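Local coordinates for protein COG0778: Nitroreductase (Streptococcus pneumoniae, PDB 2B67) that probably catalyses flavin-dependent reduction of nitro compounds or related acceptors with NAD(P)H, as an FMN-binding dimeric member of the nitroreductase family, at residues F82-L87 with E171-P176; F159-V164 with R175-I180. One frame throughout, in Å; residues are numbered along the deposited sequence.

Contact 1: residues F82-L87 with E171-P176; sequences FTDTDL and EDRFRP
Two donors meet Asp-84 OD1 from opposite faces of its carboxylate plane. Arg-173 NE lies 2.8 Å from Asp-84 OD1 in a nearly straight bond (171° at the hydrogen), and the backbone N of Asp-86 closes an Asx turn onto the same oxygen. Arg-173 NH1 takes the syn lone pair of Asp-84 OD2 at 2.7 Å, so the guanidinium grips side-on, one nitrogen to each oxygen, with the two planes 30° apart. Phe-174 CZ lies over one guanidinium face, offset toward the rim. With Arg-90 also bridging OD2, the carboxylate would be expected to stay ionised.

Arg-173 O is shared as well: Thr-85 N and Thr-85 OG1 both donate to it, the hydroxyl at 2.6 Å. Thr-85 OG1 stands between its own backbone N and carbonyl carbon (chi1 66°), which turns the hydroxyl to Arg-173 O and leaves CG2 3.6 Å from Arg-175 CG.

The strands run antiparallel. Thr-83 and Arg-175 form the hydrogen-bonded pair, with Thr-83 N 3.0 Å from Arg-175 O and a reciprocal bond back. In one of the two flanking non-hydrogen-bonded pairs, Phe-82 with Pro-176, Pro-176 CB makes a CH-pi contact over the Phe-82 ring, 4.3 Å from its centroid; Phe-174 O, from the other pair, lies at the ring edge.

These are the central strands of the nitroreductase sheet. Phe-82 and Pro-176 face helix 161-168 through Val-164, Thr-83 and Arg-175 face Leu-131 of helix 124-148, and strand 48-53 continues the sheet beyond Phe-82.

Contact 2: residues F159-V164 with R175-I180; sequences FDKSKV and RPELLI
This is a buried, mainly apolar contact in which the entry to helix 161-168 packs on one face of strand 174-183; no direct hydrogen bond crosses it. The evidence lies first in Phe-159. Leu-179 CG stands over the centre of its ring, 3.7 Å from the centroid and only 9° off the ring normal, a CH-pi contact. The ring edge is directed at the strand backbone, with Phe-159 CZ 3.8 Å from Leu-178 N and Glu-177 C in the ring plane. A chi1 of 64° places Phe-159 CG between its own backbone N and carbonyl carbon, and from there the ring edge follows the strand from Leu-179 N to Pro-176 CB.

The pyrrolidine of Pro-176 fits against the first helical turn. Its CG lies 3.3 Å from Lys-161 O and 3.7 Å from Val-164 CB, the proline and valine side chains running past each other in opposite directions. Asp-160 fixes the start of that turn as N-cap: its OD1 accepts from both Ser-162 N and Ser-162 OG, which approach from the same face of the carboxylate.

Polar links occur at the border. The extended Lys-161 chain passes over Pro-176 O and brings NZ to 4.4 Å from Glu-177 OE1, too far for a salt bridge. Water 1, 2.8 Å from Lys-161 NZ, lies within hydrogen-bonding distance of Glu-177 O and OE1. Glu-177 OE2 instead takes both NE and NH1 of Arg-175, with NE at 2.6 Å.

Glu-177 and Leu-178 form a classic beta bulge opposite Leu-81 of strand 77-84. The Leu-178 side chain meets Ala-139 of helix 124-148 and comes to about 4 Å, nearest atoms, from a bound FMN, whereas Val-164 meets Phe-82 on the helix 161-168 side.

Contacts 1 and 2 share Arg-175 and Pro-176 on strand 174-183 but use it differently. Contact 1 is strand pairing within the sheet, partly buried, passing from backbone bonds to a charged cluster where strand 77-84 ends and strand 174-183 begins; contact 2 is a buried helix-to-sheet contact held by apolar packing, its charges and waters kept to the border. Their centres are 11 Å apart, and they touch on both faces of the sheet: Phe-82 CZ packs 3.6 Å from Val-164 CG1 on one, and Thr-83 OG1 probably hydrogen-bonds Glu-177 OE2 at 2.7 Å on the other. The FMN approaches contact 2 at Leu-178, whereas the Thr-83 side chain of contact 1 stays about 12 Å from it, nearest atoms.

Contact 1: residues F82-L87 with E171-P176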
loop_
_atom_site.group_PDB
_atom_site.type_symbol
_atom_site.label_atom_id
_atom_site.label_comp_id
_atom_site.label_asym_id
_atom_site.label_seq_id
_atom_site.Cartn_x
_atom_site.Cartn_y
_atom_site.Cartn_z
ATOM N N PHE A 82 9.322 -7.931 -4.321
ATOM C CA PHE A 82 9.315 -7.839 -5.801
ATOM C C PHE A 82 7.862 -7.890 -6.296
ATOM O O PHE A 82 6.968 -8.442 -5.623
ATOM C CB PHE A 82 10.057 -9.037 -6.450
ATOM C CG PHE A 82 11.566 -8.997 -6.300
ATOM C CD1 PHE A 82 12.164 -9.288 -5.076
ATOM C CD2 PHE A 82 12.376 -8.644 -7.378
ATOM C CE1 PHE A 82 13.538 -9.245 -4.942
ATOM C CE2 PHE A 82 13.752 -8.613 -7.257
ATOM C CZ PHE A 82 14.338 -8.914 -6.028
ATOM N N THR A 83 7.626 -7.350 -7.482
ATOM C CA THR A 83 6.338 -7.518 -8.118
ATOM C C THR A 83 6.562 -8.150 -9.491
ATOM O O THR A 83 7.629 -7.986 -10.095
ATOM C CB THR A 83 5.612 -6.187 -8.279
ATOM O OG1 THR A 83 6.514 -5.259 -8.886
ATOM C CG2 THR A 83 5.189 -5.630 -6.914
ATOM N N ASP A 84 5.526 -8.839 -9.962
ATOM C CA ASP A 84 5.519 -9.578 -11.217
ATOM C C ASP A 84 5.225 -8.679 -12.386
ATOM O O ASP A 84 4.081 -8.267 -12.578
ATOM C CB ASP A 84 4.433 -10.672 -11.153
ATOM C CG ASP A 84 4.691 -11.835 -12.118
ATOM O OD1 ASP A 84 5.370 -11.630 -13.158
ATOM O OD2 ASP A 84 4.176 -12.950 -11.839
ATOM N N THR A 85 6.235 -8.406 -13.204
ATOM C CA THR A 85 6.026 -7.550 -14.341
ATOM C C THR A 85 5.290 -8.248 -15.489
ATOM O O THR A 85 4.856 -7.573 -16.412
ATOM C CB THR A 85 7.335 -6.963 -14.893
ATOM O OG1 THR A 85 8.127 -8.038 -15.432
ATOM C CG2 THR A 85 8.119 -6.217 -13.749
ATOM N N ASP A 86 5.171 -9.582 -15.432
ATOM C CA ASP A 86 4.409 -10.340 -16.427
ATOM C C ASP A 86 3.025 -10.634 -15.848
ATOM O O ASP A 86 2.762 -11.704 -15.253
ATOM C CB ASP A 86 5.124 -11.647 -16.830
ATOM C CG ASP A 86 4.610 -12.208 -18.200
ATOM O OD1 ASP A 86 3.449 -11.917 -18.576
ATOM O OD2 ASP A 86 5.376 -12.916 -18.911
ATOM N N LEU A 87 2.150 -9.662 -16.016
ATOM C CA LEU A 87 0.851 -9.705 -15.394
ATOM C C LEU A 87 -0.034 -10.801 -16.002
ATOM O O LEU A 87 -0.870 -11.382 -15.299
ATOM C CB LEU A 87 0.213 -8.323 -15.481
ATOM C CG LEU A 87 0.686 -7.225 -14.502
ATOM C CD1 LEU A 87 -0.075 -5.947 -14.817
ATOM C CD2 LEU A 87 0.424 -7.635 -13.030
ATOM N N GLU A 171 14.773 -13.969 -11.029
ATOM C CA GLU A 171 14.398 -13.706 -12.427
ATOM C C GLU A 171 13.976 -12.264 -12.726
ATOM O O GLU A 171 13.213 -11.652 -11.948
ATOM C CB GLU A 171 13.288 -14.673 -12.886
ATOM C CG GLU A 171 13.734 -16.132 -12.988
ATOM C CD GLU A 171 14.857 -16.381 -14.016
ATOM O OE1 GLU A 171 14.952 -15.642 -15.029
ATOM O OE2 GLU A 171 15.642 -17.337 -13.803
ATOM N N ASP A 172 14.456 -11.738 -13.855
ATOM C CA ASP A 172 14.228 -10.350 -14.258
ATOM C C ASP A 172 12.749 -10.014 -14.492
ATOM O O ASP A 172 12.357 -8.829 -14.523
ATOM C CB ASP A 172 15.018 -10.025 -15.525
ATOM C CG ASP A 172 16.507 -9.868 -15.269
ATOM O OD1 ASP A 172 16.930 -9.584 -14.121
ATOM O OD2 ASP A 172 17.283 -10.027 -16.238
ATOM N N ARG A 173 11.938 -11.059 -14.686
ATOM C CA ARG A 173 10.483 -10.929 -14.731
ATOM C C ARG A 173 9.990 -10.186 -13.451
ATOM O O ARG A 173 9.040 -9.461 -13.502
ATOM C CB ARG A 173 9.831 -12.321 -14.879
ATOM C CG ARG A 173 8.318 -12.366 -14.654
ATOM C CD ARG A 173 7.794 -13.797 -14.817
ATOM N NE ARG A 173 6.511 -13.984 -14.131
ATOM C CZ ARG A 173 5.946 -15.173 -13.879
ATOM N NH1 ARG A 173 4.793 -15.230 -13.208
ATOM N NH2 ARG A 173 6.520 -16.306 -14.276
ATOM N N PHE A 174 10.673 -10.380 -12.326
ATOM C CA PHE A 174 10.337 -9.730 -11.052
ATOM C C PHE A 174 11.163 -8.461 -10.837
ATOM O O PHE A 174 12.402 -8.507 -10.898
ATOM C CB PHE A 174 10.526 -10.741 -9.914
ATOM C CG PHE A 174 9.567 -11.868 -10.013
ATOM C CD1 PHE A 174 9.912 -13.036 -10.718
ATOM C CD2 PHE A 174 8.264 -11.735 -9.494
ATOM C CE1 PHE A 174 8.944 -14.096 -10.877
ATOM C CE2 PHE A 174 7.313 -12.769 -9.639
ATOM C CZ PHE A 174 7.640 -13.945 -10.343
ATOM N N ARG A 175 10.496 -7.324 -10.616
ATOM C CA ARG A 175 11.237 -6.092 -10.331
ATOM C C ARG A 175 11.178 -5.741 -8.844
ATOM O O ARG A 175 10.136 -5.939 -8.183
ATOM C CB ARG A 175 10.752 -4.917 -11.175
ATOM C CG ARG A 175 9.359 -4.486 -10.833
ATOM C CD ARG A 175 9.035 -3.134 -11.456
ATOM N NE ARG A 175 7.906 -2.480 -10.790
ATOM C CZ ARG A 175 7.267 -1.411 -11.281
ATOM N NH1 ARG A 175 6.246 -0.871 -10.618
ATOM N NH2 ARG A 175 7.613 -0.914 -12.475
ATOM N N PRO A 176 12.305 -5.268 -8.302
ATOM C CA PRO A 176 12.321 -4.936 -6.890
ATOM C C PRO A 176 11.521 -3.660 -6.644
ATOM O O PRO A 176 11.627 -2.688 -7.403
ATOM C CB PRO A 176 13.820 -4.771 -6.568
ATOM C CG PRO A 176 14.485 -4.494 -7.890
ATOM C CD PRO A 176 13.625 -5.109 -8.955
#

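Contact 2: residues F159-V164 with R175-I180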
loop_
_atom_site.group_PDB
_atom_site.type_symbol
_atom_site.label_atom_id
_atom_site.label_comp_id
_atom_site.label_asym_id
_atom_site.label_seq_id
_atom_site.Cartn_x
_atom_site.Cartn_y
_atom_site.Cartn_z
ATOM N N PHE A 159 17.637 2.551 -2.743
ATOM C CA PHE A 159 18.555 1.497 -3.109
ATOM C C PHE A 159 18.566 1.394 -4.624
ATOM O O PHE A 159 17.671 1.934 -5.305
ATOM C CB PHE A 159 18.194 0.133 -2.460
ATOM C CG PHE A 159 16.877 -0.425 -2.907
ATOM C CD1 PHE A 159 15.684 0.004 -2.327
ATOM C CD2 PHE A 159 16.817 -1.390 -3.905
ATOM C CE1 PHE A 159 14.433 -0.546 -2.748
ATOM C CE2 PHE A 159 15.593 -1.930 -4.310
ATOM C CZ PHE A 159 14.408 -1.503 -3.733
ATOM N N ASP A 160 19.595 0.720 -5.136
ATOM C CA ASP A 160 19.878 0.617 -6.556
ATOM C C ASP A 160 19.110 -0.564 -7.157
ATOM O O ASP A 160 19.606 -1.682 -7.166
ATOM C CB ASP A 160 21.389 0.387 -6.756
ATOM C CG ASP A 160 21.775 0.329 -8.220
ATOM O OD1 ASP A 160 20.854 0.483 -9.058
ATOM O OD2 ASP A 160 22.989 0.186 -8.533
ATOM N N LYS A 161 17.910 -0.305 -7.646
ATOM C CA LYS A 161 17.021 -1.351 -8.121
ATOM C C LYS A 161 17.601 -2.188 -9.251
ATOM O O LYS A 161 17.267 -3.370 -9.373
ATOM C CB LYS A 161 15.662 -0.778 -8.540
ATOM C CG LYS A 161 14.780 -0.398 -7.358
ATOM C CD LYS A 161 13.652 0.514 -7.791
ATOM C CE LYS A 161 12.665 0.836 -6.655
ATOM N NZ LYS A 161 11.377 1.283 -7.260
ATOM N N SER A 162 18.492 -1.586 -10.049
ATOM C CA SER A 162 19.041 -2.240 -11.247
ATOM C C SER A 162 19.977 -3.413 -10.929
ATOM O O SER A 162 20.284 -4.245 -11.800
ATOM C CB SER A 162 19.788 -1.208 -12.110
ATOM O OG SER A 162 21.033 -0.816 -11.529
ATOM N N LYS A 163 20.447 -3.522 -9.694
ATOM C CA LYS A 163 21.369 -4.646 -9.411
ATOM C C LYS A 163 20.763 -5.720 -8.522
ATOM O O LYS A 163 21.409 -6.758 -8.260
ATOM C CB LYS A 163 22.697 -4.146 -8.792
ATOM C CG LYS A 163 23.554 -3.300 -9.740
ATOM C CD LYS A 163 24.830 -2.794 -9.049
ATOM C CE LYS A 163 25.734 -2.038 -10.050
ATOM N NZ LYS A 163 26.852 -1.326 -9.323
ATOM N N VAL A 164 19.550 -5.465 -8.035
ATOM C CA VAL A 164 18.968 -6.317 -6.997
ATOM C C VAL A 164 18.702 -7.735 -7.502
ATOM O O VAL A 164 18.963 -8.706 -6.771
ATOM C CB VAL A 164 17.655 -5.737 -6.337
ATOM C CG1 VAL A 164 17.118 -6.739 -5.324
ATOM C CG2 VAL A 164 17.926 -4.428 -5.581
ATOM N N ARG A 175 10.496 -7.324 -10.616
ATOM C CA ARG A 175 11.237 -6.092 -10.331
ATOM C C ARG A 175 11.178 -5.741 -8.844
ATOM O O ARG A 175 10.136 -5.939 -8.183
ATOM C CB ARG A 175 10.752 -4.917 -11.175
ATOM C CG ARG A 175 9.359 -4.486 -10.833
ATOM C CD ARG A 175 9.035 -3.134 -11.456
ATOM N NE ARG A 175 7.906 -2.480 -10.790
ATOM C CZ ARG A 175 7.267 -1.411 -11.281
ATOM N NH1 ARG A 175 6.246 -0.871 -10.618
ATOM N NH2 ARG A 175 7.613 -0.914 -12.475
ATOM N N PRO A 176 12.305 -5.268 -8.302
ATOM C CA PRO A 176 12.321 -4.936 -6.890
ATOM C C PRO A 176 11.521 -3.660 -6.644
ATOM O O PRO A 176 11.627 -2.688 -7.403
ATOM C CB PRO A 176 13.820 -4.771 -6.568
ATOM C CG PRO A 176 14.485 -4.494 -7.890
ATOM C CD PRO A 176 13.625 -5.109 -8.955
ATOM N N GLU A 177 10.673 -3.685 -5.632
ATOM C CA GLU A 177 9.923 -2.469 -5.282
ATOM C C GLU A 177 10.470 -1.745 -4.052
ATOM O O GLU A 177 10.549 -0.508 -4.032
ATOM C CB GLU A 177 8.440 -2.808 -5.061
ATOM C CG GLU A 177 7.742 -3.360 -6.331
ATOM C CD GLU A 177 7.367 -2.289 -7.351
ATOM O OE1 GLU A 177 7.630 -1.084 -7.142
ATOM O OE2 GLU A 177 6.815 -2.660 -8.390
ATOM N N LEU A 178 10.836 -2.528 -3.033
ATOM C CA LEU A 178 11.127 -2.033 -1.662
ATOM C C LEU A 178 12.020 -3.039 -0.959
ATOM O O LEU A 178 11.899 -4.254 -1.194
ATOM C CB LEU A 178 9.817 -1.998 -0.817
ATOM C CG LEU A 178 8.714 -0.968 -1.041
ATOM C CD1 LEU A 178 7.517 -1.218 -0.102
ATOM C CD2 LEU A 178 9.244 0.482 -0.883
ATOM N N LEU A 179 12.855 -2.543 -0.048
ATOM C CA LEU A 179 13.545 -3.395 0.916
ATOM C C LEU A 179 12.915 -3.103 2.273
ATOM O O LEU A 179 12.766 -1.948 2.650
ATOM C CB LEU A 179 15.072 -3.109 0.970
ATOM C CG LEU A 179 15.869 -3.182 -0.344
ATOM C CD1 LEU A 179 17.380 -2.988 -0.070
ATOM C CD2 LEU A 179 15.617 -4.520 -1.117
ATOM N N ILE A 180 12.552 -4.148 2.995
ATOM C CA ILE A 180 11.968 -4.020 4.322
ATOM C C ILE A 180 12.948 -4.658 5.267
ATOM O O ILE A 180 13.070 -5.896 5.268
ATOM C CB ILE A 180 10.659 -4.849 4.500
ATOM C CG1 ILE A 180 9.779 -4.849 3.241
ATOM C CG2 ILE A 180 9.946 -4.429 5.786
ATOM C CD1 ILE A 180 8.832 -3.806 3.153
HETATM O O HOH W 1 9.060 1.038 -5.693
HETATM O O HOH W 2 9.046 0.584 -9.011
#